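Local coordinates for protein N2b-titin isoform (Homo sapiens, PDB 1YA5) that belongs to the giant muscle protein titin and binds telethonin through its first two immunoglobulin domains, which probably helps fix the molecule's N-terminal end in the muscle Z-disc, at residues A73-Y78 with L95-E100; L110-V115 with S187-L192; Q124-G129 with E155-S160; L148-S153 with L161-A166. All coordinates share one frame; numbering follows the deposited sequence.

Contact 1 of 4, residues A73-Y78 with L95-E100; sequences ANSGRY and LLVKAE. With SO4 (sulfate ion), chain D.
Tyr78 and Leu95 meet where strands 76-84 and 87-98 begin and end their hairpin, and the tyrosine belongs to a tyrosine corner, the turn that leads into strand F of many immunoglobulin domains. Its hydroxyl reaches back four residues and donates to Asn74 O at 2.5 Å, in the carbonyl plane and on a lone pair. The ring is brought there because CG stands beside the backbone N and anti to the carbonyl carbon (chi1 -74°). Asn74 O and Gly76 N both lie at the ring edge, in its plane, so the loop wraps round the rim of the aromatic group. Leu95 crosses obliquely, its CB 3.8 Å from Tyr78 CE1, while its CD2 branch turns toward the hydroxyl end and comes 3.9 Å from Asn74 O. Stacking of Phe25 on Tyr78 and packing of Ile67 against both Tyr78 and Leu95 carry the contact into the other sheet of the sandwich.

The backbones are joined sparingly. Leu95 N gives Gly76 O a straight bond of 2.8 Å, whereas the return bond from Gly76 N to Leu95 O is weak. A side chain then takes over where pairing stops. Ser75 OG, likewise beside its own backbone N (chi1 -58°), accepts the N-H of Val97 at 3.0 Å, and a weak bond links the same hydroxyl to Lys72 O. Beyond the pairing, a sulfate probably left from crystallisation has a doubtful position, its O1 atom lying only 2.6 Å from Lys98 CE.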
# COMPACT_ATOMS: atom_id res chain seq x y z
N ALA A 73 19.96 -1.63 0.30
CA ALA A 73 20.87 -0.54 -0.00
C ALA A 73 20.37 0.22 -1.22
O ALA A 73 20.64 1.40 -1.38
CB ALA A 73 22.27 -1.07 -0.23
N ASN A 74 19.60 -0.47 -2.06
CA ASN A 74 19.21 0.06 -3.36
C ASN A 74 18.21 1.20 -3.29
O ASN A 74 18.00 1.90 -4.27
CB ASN A 74 18.71 -1.06 -4.25
CG ASN A 74 19.82 -1.95 -4.72
OD1 ASN A 74 19.58 -3.05 -5.22
ND2 ASN A 74 21.06 -1.48 -4.58
N SER A 75 17.62 1.39 -2.12
CA SER A 75 16.60 2.42 -1.92
C SER A 75 17.17 3.81 -2.20
O SER A 75 18.25 4.15 -1.74
CB SER A 75 16.06 2.35 -0.49
OG SER A 75 15.51 1.06 -0.25
N GLY A 76 16.43 4.61 -2.97
CA GLY A 76 16.79 6.00 -3.16
C GLY A 76 16.02 6.70 -4.26
O GLY A 76 15.06 6.16 -4.79
N ARG A 77 16.46 7.91 -4.60
CA ARG A 77 15.84 8.72 -5.62
C ARG A 77 16.39 8.29 -6.94
O ARG A 77 17.57 8.40 -7.20
CB ARG A 77 16.19 10.20 -5.39
CG ARG A 77 15.13 11.03 -4.64
CD ARG A 77 15.37 12.54 -4.81
N TYR A 78 15.53 7.79 -7.80
CA TYR A 78 15.94 7.43 -9.13
C TYR A 78 15.44 8.46 -10.13
O TYR A 78 14.30 8.89 -10.05
CB TYR A 78 15.42 6.04 -9.46
CG TYR A 78 16.19 4.97 -8.73
CD1 TYR A 78 16.13 4.86 -7.35
CD2 TYR A 78 17.00 4.09 -9.43
CE1 TYR A 78 16.86 3.89 -6.69
CE2 TYR A 78 17.74 3.13 -8.78
CZ TYR A 78 17.67 3.03 -7.41
OH TYR A 78 18.41 2.06 -6.77
N LEU A 95 12.66 4.68 -4.80
CA LEU A 95 12.57 3.24 -4.52
C LEU A 95 12.64 3.04 -3.03
O LEU A 95 13.57 3.51 -2.38
CB LEU A 95 13.71 2.50 -5.17
CG LEU A 95 13.74 1.00 -4.98
CD1 LEU A 95 12.42 0.36 -5.27
CD2 LEU A 95 14.79 0.46 -5.89
N LEU A 96 11.64 2.36 -2.48
CA LEU A 96 11.67 1.96 -1.10
C LEU A 96 11.69 0.47 -1.08
O LEU A 96 10.78 -0.19 -1.53
CB LEU A 96 10.45 2.47 -0.36
CG LEU A 96 10.55 2.37 1.17
CD1 LEU A 96 11.84 2.96 1.71
CD2 LEU A 96 9.37 3.05 1.80
N VAL A 97 12.80 -0.07 -0.60
CA VAL A 97 12.92 -1.49 -0.40
C VAL A 97 12.60 -1.83 1.05
O VAL A 97 13.04 -1.15 2.00
CB VAL A 97 14.32 -1.95 -0.69
CG1 VAL A 97 14.48 -3.41 -0.27
CG2 VAL A 97 14.65 -1.73 -2.15
N LYS A 98 11.87 -2.92 1.20
CA LYS A 98 11.26 -3.31 2.45
C LYS A 98 11.63 -4.76 2.79
O LYS A 98 11.80 -5.60 1.90
CB LYS A 98 9.75 -3.19 2.30
CG LYS A 98 9.21 -1.85 2.72
CD LYS A 98 9.18 -1.82 4.23
CE LYS A 98 9.57 -0.47 4.78
NZ LYS A 98 8.84 -0.34 6.06
N ALA A 99 11.74 -5.03 4.09
CA ALA A 99 12.06 -6.37 4.57
C ALA A 99 10.84 -7.25 4.52
O ALA A 99 9.74 -6.79 4.84
CB ALA A 99 12.55 -6.28 5.96
N GLU A 100 11.02 -8.51 4.12
CA GLU A 100 9.94 -9.47 4.24
C GLU A 100 9.89 -9.81 5.70
O GLU A 100 10.89 -10.22 6.28
CB GLU A 100 10.17 -10.76 3.42
CG GLU A 100 9.93 -10.61 1.91
CD GLU A 100 8.94 -11.64 1.33
OE1 GLU A 100 9.20 -12.19 0.21
OE2 GLU A 100 7.90 -11.90 1.99
S SO4 D . 12.06 -2.46 6.86
O1 SO4 D . 11.47 -1.19 6.46
O2 SO4 D . 12.67 -3.14 5.72
O3 SO4 D . 13.09 -2.17 7.84
O4 SO4 D . 11.05 -3.33 7.44

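Contact 2 of 4, residues L110-V115 with S187-L192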
# COMPACT_ATOMS: atom_id res chain seq x y z
N LEU A 110 0.51 -26.11 21.17
CA LEU A 110 0.61 -26.94 22.36
C LEU A 110 -0.65 -27.78 22.46
O LEU A 110 -1.72 -27.31 22.12
CB LEU A 110 0.68 -26.03 23.58
CG LEU A 110 1.64 -26.27 24.74
CD1 LEU A 110 3.04 -26.46 24.23
CD2 LEU A 110 1.60 -25.05 25.66
N GLN A 111 -0.54 -29.01 22.95
CA GLN A 111 -1.72 -29.84 23.12
C GLN A 111 -1.90 -30.27 24.56
O GLN A 111 -0.93 -30.44 25.30
CB GLN A 111 -1.72 -31.03 22.16
CG GLN A 111 -1.88 -30.60 20.71
CD GLN A 111 -2.03 -31.77 19.75
OE1 GLN A 111 -1.28 -32.75 19.82
NE2 GLN A 111 -3.00 -31.68 18.84
N SER A 112 -3.16 -30.41 24.95
CA SER A 112 -3.50 -30.78 26.31
C SER A 112 -3.34 -32.28 26.52
O SER A 112 -3.67 -33.09 25.65
CB SER A 112 -4.92 -30.35 26.64
OG SER A 112 -4.90 -29.36 27.64
N MET A 113 -2.83 -32.65 27.69
CA MET A 113 -2.61 -34.06 27.99
C MET A 113 -2.67 -34.36 29.49
O MET A 113 -2.39 -33.50 30.32
CB MET A 113 -1.28 -34.51 27.40
CG MET A 113 -0.09 -34.16 28.26
SD MET A 113 1.42 -34.14 27.29
CE MET A 113 1.06 -32.78 26.19
N THR A 114 -3.04 -35.60 29.81
CA THR A 114 -2.91 -36.12 31.16
C THR A 114 -1.80 -37.17 31.18
O THR A 114 -1.59 -37.88 30.21
CB THR A 114 -4.21 -36.80 31.60
OG1 THR A 114 -4.85 -37.34 30.44
CG2 THR A 114 -5.17 -35.81 32.22
N VAL A 115 -1.08 -37.25 32.29
CA VAL A 115 -0.06 -38.29 32.42
C VAL A 115 0.05 -38.86 33.83
O VAL A 115 -0.52 -38.31 34.77
CB VAL A 115 1.33 -37.82 31.95
CG1 VAL A 115 1.35 -37.65 30.44
CG2 VAL A 115 1.73 -36.55 32.65
N SER A 187 0.10 -19.73 22.51
CA SER A 187 -0.68 -20.97 22.59
C SER A 187 -0.71 -21.57 24.00
O SER A 187 0.33 -21.73 24.64
CB SER A 187 -0.15 -22.02 21.62
OG SER A 187 -0.68 -23.29 21.92
N THR A 188 -1.91 -21.91 24.48
CA THR A 188 -2.05 -22.50 25.80
C THR A 188 -2.80 -23.81 25.77
O THR A 188 -3.69 -24.00 24.95
CB THR A 188 -2.78 -21.57 26.78
OG1 THR A 188 -4.18 -21.75 26.63
CG2 THR A 188 -2.47 -20.12 26.48
N ALA A 189 -2.43 -24.70 26.68
CA ALA A 189 -3.02 -26.04 26.80
C ALA A 189 -2.83 -26.53 28.21
O ALA A 189 -1.95 -26.05 28.92
CB ALA A 189 -2.38 -27.01 25.84
N GLU A 190 -3.65 -27.49 28.63
CA GLU A 190 -3.64 -27.94 30.02
C GLU A 190 -2.85 -29.24 30.20
O GLU A 190 -2.95 -30.18 29.40
CB GLU A 190 -5.08 -28.08 30.53
CG GLU A 190 -5.34 -27.33 31.84
CD GLU A 190 -6.45 -26.28 31.72
OE1 GLU A 190 -7.63 -26.58 32.06
OE2 GLU A 190 -6.14 -25.14 31.28
N LEU A 191 -2.03 -29.27 31.24
CA LEU A 191 -1.33 -30.49 31.61
C LEU A 191 -1.72 -30.97 33.01
O LEU A 191 -1.59 -30.23 34.00
CB LEU A 191 0.18 -30.32 31.54
CG LEU A 191 0.91 -31.52 32.14
CD1 LEU A 191 0.81 -32.72 31.19
CD2 LEU A 191 2.35 -31.20 32.45
N LEU A 192 -2.19 -32.20 33.07
CA LEU A 192 -2.51 -32.82 34.34
C LEU A 192 -1.68 -34.08 34.50
O LEU A 192 -1.83 -35.03 33.74
CB LEU A 192 -4.00 -33.16 34.38
CG LEU A 192 -4.49 -34.16 35.41
CD1 LEU A 192 -4.26 -33.65 36.83
CD2 LEU A 192 -5.97 -34.45 35.17
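Met113 and Leu191 form the close-packed part of this contact, their side chains meeting at a slant with Met113 CG 3.4 Å from Leu191 CD1. The methionine is folded over its own backbone, CG standing between the backbone N and the carbonyl carbon (chi1 82°) and the chain bending again at its thioether, and Val121 of the opposite sheet packs against it. Val115 turns its CG2 branch to the same leucine methyl at 4.2 Å. Beneath these side chains strand 113-115 runs parallel to strand 183-193, as strand A' runs beside strand G in I-set domains. Three backbone bonds hold them. Met113 N points almost straight down the carbonyl of Glu190 (3.0 Å to O), Leu192 N returns to Met113 O, and Val115 N reaches Leu192 O at 2.8 Å.

The loose, solvent-facing part is at Thr114 and Leu192, which lie side by side and point the same way, Thr114 CG2 being 3.3 Å from Leu192 CD2, with Ser171 also touching the leucine. Toward the start of segment 110-115 the backbones part. Leu110 CB rests on Ala189 CB at 3.9 Å, and the bond from Leu110 N to Ser187 OG is weak at 3.2 Å.

Telethonin takes up the edge that this divergence exposes, pairing antiparallel with Ser187 and Thr188, while its Glu49 accepts a bond from Ser112 N. The chemistry thus divides in two: parallel pairing over an apolar patch joins strand 113-115 to strand 183-193, and backbone and hydroxyl groups nearer Ser187 are given to the partner protein.

Contact 3 of 4, residues Q124-G129 with E155-S160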
# COMPACT_ATOMS: atom_id res chain seq x y z
N GLN A 124 5.43 -29.71 23.07
CA GLN A 124 6.03 -29.07 21.91
C GLN A 124 5.12 -28.24 21.02
O GLN A 124 3.90 -28.42 20.97
CB GLN A 124 6.73 -30.11 21.07
CG GLN A 124 7.11 -31.30 21.86
CD GLN A 124 7.82 -32.29 20.99
OE1 GLN A 124 7.19 -32.98 20.18
NE2 GLN A 124 9.14 -32.36 21.13
N VAL A 125 5.75 -27.34 20.28
CA VAL A 125 5.08 -26.42 19.40
C VAL A 125 6.00 -26.19 18.22
O VAL A 125 7.22 -26.33 18.36
CB VAL A 125 4.87 -25.08 20.09
CG1 VAL A 125 4.23 -25.30 21.42
CG2 VAL A 125 6.19 -24.38 20.27
N ARG A 126 5.43 -25.87 17.07
CA ARG A 126 6.23 -25.45 15.93
C ARG A 126 5.83 -24.05 15.53
O ARG A 126 4.67 -23.81 15.17
CB ARG A 126 6.03 -26.40 14.76
CG ARG A 126 6.67 -27.74 14.95
CD ARG A 126 6.17 -28.75 13.94
NE ARG A 126 7.17 -29.77 13.65
CZ ARG A 126 8.28 -29.55 12.93
NH1 ARG A 126 8.53 -28.34 12.43
NH2 ARG A 126 9.14 -30.54 12.72
N VAL A 127 6.81 -23.14 15.55
CA VAL A 127 6.58 -21.70 15.37
C VAL A 127 7.39 -21.10 14.22
O VAL A 127 8.58 -21.34 14.08
CB VAL A 127 6.98 -20.96 16.66
CG1 VAL A 127 6.58 -19.48 16.58
CG2 VAL A 127 6.32 -21.62 17.82
N THR A 128 6.74 -20.29 13.40
CA THR A 128 7.40 -19.61 12.30
C THR A 128 7.27 -18.12 12.51
O THR A 128 6.39 -17.67 13.23
CB THR A 128 6.71 -19.95 10.96
OG1 THR A 128 5.33 -19.56 11.02
CG2 THR A 128 6.72 -21.43 10.70
N GLY A 129 8.14 -17.35 11.85
CA GLY A 129 8.12 -15.90 11.93
C GLY A 129 9.40 -15.29 11.40
O GLY A 129 10.48 -15.84 11.54
N GLU A 155 14.71 -27.33 17.75
CA GLU A 155 15.25 -28.12 16.65
C GLU A 155 14.62 -27.58 15.37
O GLU A 155 13.54 -28.00 14.98
CB GLU A 155 14.90 -29.58 16.84
CG GLU A 155 16.07 -30.46 17.24
CD GLU A 155 16.69 -31.17 16.04
OE1 GLU A 155 16.60 -32.42 15.99
OE2 GLU A 155 17.26 -30.48 15.15
N GLY A 156 15.32 -26.65 14.74
CA GLY A 156 14.73 -25.85 13.69
C GLY A 156 13.67 -24.94 14.28
O GLY A 156 13.97 -24.07 15.11
N ASP A 157 12.43 -25.16 13.86
CA ASP A 157 11.32 -24.32 14.29
C ASP A 157 10.50 -25.09 15.31
O ASP A 157 9.47 -24.63 15.78
CB ASP A 157 10.46 -23.92 13.09
CG ASP A 157 9.74 -25.11 12.47
OD1 ASP A 157 10.30 -26.23 12.48
OD2 ASP A 157 8.60 -24.94 11.97
N LEU A 158 10.98 -26.28 15.67
CA LEU A 158 10.33 -27.06 16.70
C LEU A 158 10.91 -26.73 18.07
O LEU A 158 12.10 -26.84 18.31
CB LEU A 158 10.47 -28.55 16.39
CG LEU A 158 9.82 -29.63 17.27
CD1 LEU A 158 8.35 -29.37 17.53
CD2 LEU A 158 10.01 -30.99 16.61
N TYR A 159 10.05 -26.28 18.96
CA TYR A 159 10.45 -26.00 20.33
C TYR A 159 9.77 -26.98 21.29
O TYR A 159 8.55 -27.16 21.25
CB TYR A 159 10.08 -24.57 20.71
CG TYR A 159 10.67 -23.50 19.81
CD1 TYR A 159 10.21 -23.32 18.51
CD2 TYR A 159 11.69 -22.66 20.27
CE1 TYR A 159 10.73 -22.35 17.70
CE2 TYR A 159 12.22 -21.68 19.46
CZ TYR A 159 11.73 -21.53 18.17
OH TYR A 159 12.25 -20.55 17.36
N SER A 160 10.56 -27.60 22.15
CA SER A 160 10.02 -28.52 23.14
C SER A 160 10.40 -28.08 24.52
O SER A 160 11.50 -27.58 24.73
CB SER A 160 10.55 -29.93 22.88
OG SER A 160 10.40 -30.26 21.51
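One face of the Arg126 guanidinium is covered by Leu158 CB, 4.2 Å above the plane and over its centre, while Asp157 OD2 lies at the edge, in plane. The salt bridge itself uses the other carboxylate oxygen: Arg126 NH1 is 2.8 Å from Asp157 OD1, with the two flat groups turned 61° against each other. The arginine chain is extended from CG to NE and slants across the leucine, its CG 3.5 Å from Leu158 CD1. With an alanine here, the Asp157 carboxylate is likely to lose its charged mate and Leu158 the guanidinium that covers it. On the reverse face of the sheet the Tyr159 ring has Val125 O near its plane at the edge, and Val127 CB approaches CE1 at 4.1 Å.

These strands are B and E of an I-set immunoglobulin sandwich, antiparallel with their axes 150° apart. Val125 and Tyr159 exchange a bond in each direction, Tyr159 N to Val125 O measuring 2.9 Å, and Val127 N goes on to Asp157 O. Asp157 is the third residue of a type II' turn from Glu155 to Leu158; CG placed between its backbone N and carbonyl carbon (chi1 67°) sends the carboxylate to the arginine. The Val125 and Val127 side chains, together with Tyr159, face the core, where Val176 and Ala178 meet the valines and Phe137 meets the tyrosine. At the far end Gln124 NE2 donates to Ser160 OG, in a bond so short that its exact geometry is doubtful.

Contact 4 of 4, residues L148-S153 with L161-A166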
# COMPACT_ATOMS: atom_id res chain seq x y z
N LEU A 148 17.88 -28.59 34.28
CA LEU A 148 17.86 -30.04 34.42
C LEU A 148 16.46 -30.63 34.22
O LEU A 148 16.26 -31.49 33.35
CB LEU A 148 18.42 -30.45 35.80
CG LEU A 148 18.66 -31.92 36.21
CD1 LEU A 148 20.13 -32.15 36.53
CD2 LEU A 148 17.81 -32.35 37.41
N ASP A 149 15.49 -30.18 35.01
CA ASP A 149 14.18 -30.84 35.12
C ASP A 149 13.23 -30.43 34.02
O ASP A 149 12.27 -31.14 33.71
CB ASP A 149 13.49 -30.47 36.43
CG ASP A 149 14.39 -30.66 37.60
OD1 ASP A 149 15.58 -30.95 37.39
OD2 ASP A 149 13.91 -30.53 38.74
N PHE A 150 13.49 -29.26 33.46
CA PHE A 150 12.63 -28.70 32.45
C PHE A 150 13.51 -28.19 31.32
O PHE A 150 13.84 -27.00 31.26
CB PHE A 150 11.82 -27.57 33.07
CG PHE A 150 10.80 -28.06 34.06
CD1 PHE A 150 11.17 -28.44 35.34
CD2 PHE A 150 9.47 -28.16 33.69
CE1 PHE A 150 10.22 -28.89 36.23
CE2 PHE A 150 8.53 -28.62 34.57
CZ PHE A 150 8.90 -28.99 35.85
N GLN A 151 13.90 -29.07 30.42
CA GLN A 151 14.82 -28.63 29.42
C GLN A 151 14.20 -28.26 28.11
O GLN A 151 13.56 -29.06 27.42
CB GLN A 151 16.00 -29.57 29.31
CG GLN A 151 15.92 -30.65 28.28
CD GLN A 151 17.17 -31.49 28.31
OE1 GLN A 151 18.26 -30.98 28.07
NE2 GLN A 151 17.07 -32.77 28.64
N ILE A 152 14.40 -26.98 27.81
CA ILE A 152 13.94 -26.34 26.60
C ILE A 152 15.03 -26.44 25.54
O ILE A 152 16.23 -26.42 25.84
CB ILE A 152 13.58 -24.86 26.89
CG1 ILE A 152 12.23 -24.77 27.59
CG2 ILE A 152 13.52 -24.07 25.61
CD1 ILE A 152 12.03 -23.48 28.35
N SER A 153 14.60 -26.56 24.31
CA SER A 153 15.51 -26.84 23.23
C SER A 153 14.76 -26.66 21.93
O SER A 153 13.61 -27.10 21.81
CB SER A 153 15.96 -28.29 23.30
OG SER A 153 14.98 -29.13 22.71
N LEU A 161 9.50 -28.25 25.48
CA LEU A 161 9.92 -28.27 26.86
C LEU A 161 9.85 -29.71 27.34
O LEU A 161 8.84 -30.38 27.15
CB LEU A 161 9.04 -27.37 27.71
CG LEU A 161 9.16 -27.52 29.22
CD1 LEU A 161 10.48 -27.02 29.68
CD2 LEU A 161 8.04 -26.76 29.90
N LEU A 162 10.95 -30.19 27.92
CA LEU A 162 11.02 -31.56 28.39
C LEU A 162 11.10 -31.59 29.89
O LEU A 162 12.12 -31.25 30.47
CB LEU A 162 12.23 -32.29 27.81
CG LEU A 162 12.50 -33.70 28.36
CD1 LEU A 162 11.27 -34.54 28.24
CD2 LEU A 162 13.65 -34.36 27.65
N ILE A 163 9.99 -32.01 30.51
CA ILE A 163 9.95 -32.26 31.93
C ILE A 163 10.40 -33.68 32.15
O ILE A 163 9.67 -34.62 31.85
CB ILE A 163 8.52 -32.15 32.47
CG1 ILE A 163 7.70 -31.13 31.68
CG2 ILE A 163 8.55 -31.82 33.95
CD1 ILE A 163 6.46 -30.64 32.43
N ALA A 164 11.60 -33.83 32.68
CA ALA A 164 12.22 -35.14 32.82
C ALA A 164 11.36 -36.08 33.66
O ALA A 164 11.17 -37.25 33.31
CB ALA A 164 13.61 -35.01 33.43
N GLU A 165 10.83 -35.56 34.77
CA GLU A 165 10.05 -36.37 35.67
C GLU A 165 8.84 -35.65 36.22
O GLU A 165 8.91 -34.97 37.24
CB GLU A 165 10.89 -36.94 36.81
CG GLU A 165 10.31 -38.20 37.40
CD GLU A 165 11.20 -38.84 38.44
OE1 GLU A 165 10.71 -39.15 39.54
OE2 GLU A 165 12.39 -39.07 38.14
N ALA A 166 7.73 -35.81 35.52
CA ALA A 166 6.49 -35.15 35.88
C ALA A 166 6.03 -35.49 37.30
O ALA A 166 6.23 -36.59 37.78
CB ALA A 166 5.42 -35.50 34.86
O HOH W 1 11.38 -32.91 35.43
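Asp149 O is gripped twice: Ala164 N donates to it at 3.0 Å, and a water donates at 2.6 Å. The same water accepts the N-H of Glu165, so it bridges the two segments just where regular pairing gives out. A third, softer approach comes from Ile163, whose CA lies 3.1 Å from the Asp149 oxygen.

Further along, Gln151 and Leu162 form the hydrogen-bonded pair of a beta hairpin, strands D and E of the immunoglobulin fold. Gln151 N to Leu162 O is 2.8 Å, but in the return bond Leu162 N stands well above the carbonyl plane of Gln151, 48° out of it. Their side chains lie alongside each other on the outer face.

Phe150 and Ile163 hold the inner face. Ile163 CG2, anti to its backbone N, sits over the Phe150 ring in a CH-pi contact, 3.7 Å from the centroid, and Leu161 CD2 lies at the ring edge. The other leucine branch, CD1, wedges between Phe150 CB and Ile152 CG1, the latter at 3.5 Å. A serine in place of Phe150 would probably open a gap over the Ile163 methyl and strip the leucine of the ring edge it rests against.

Polar and apolar work are thereby separated: backbone bonds and one water satisfy the polar groups and finish the end of the strand pairing, while side-chain packing, extended by Phe137 and Leu123, covers the inner face of the hairpin.

Overall arrangement
Contact 1 belongs to the first immunoglobulin domain and the other three to the second. Contact 1 lies about 32 Å from contact 3 and about 45 Å from contacts 2 and 4, centre to centre, and touches none of them. Within the second domain, contacts 3 and 4 are successive parts of one sheet, sharing strand 158-163, their centres about 16 Å apart. Contact 2 lies in the facing sheet, and contacts 3 and 4 are nested in the loop it closes. Leu110 CD1 meets Val125 CG1 at 3.3 Å and Leu191 CD2 meets Ile163 CD1 at 4.1 Å, joining the two sheets through the core. Telethonin reaches contacts 1 and 2 but touches neither contact 3 nor contact 4.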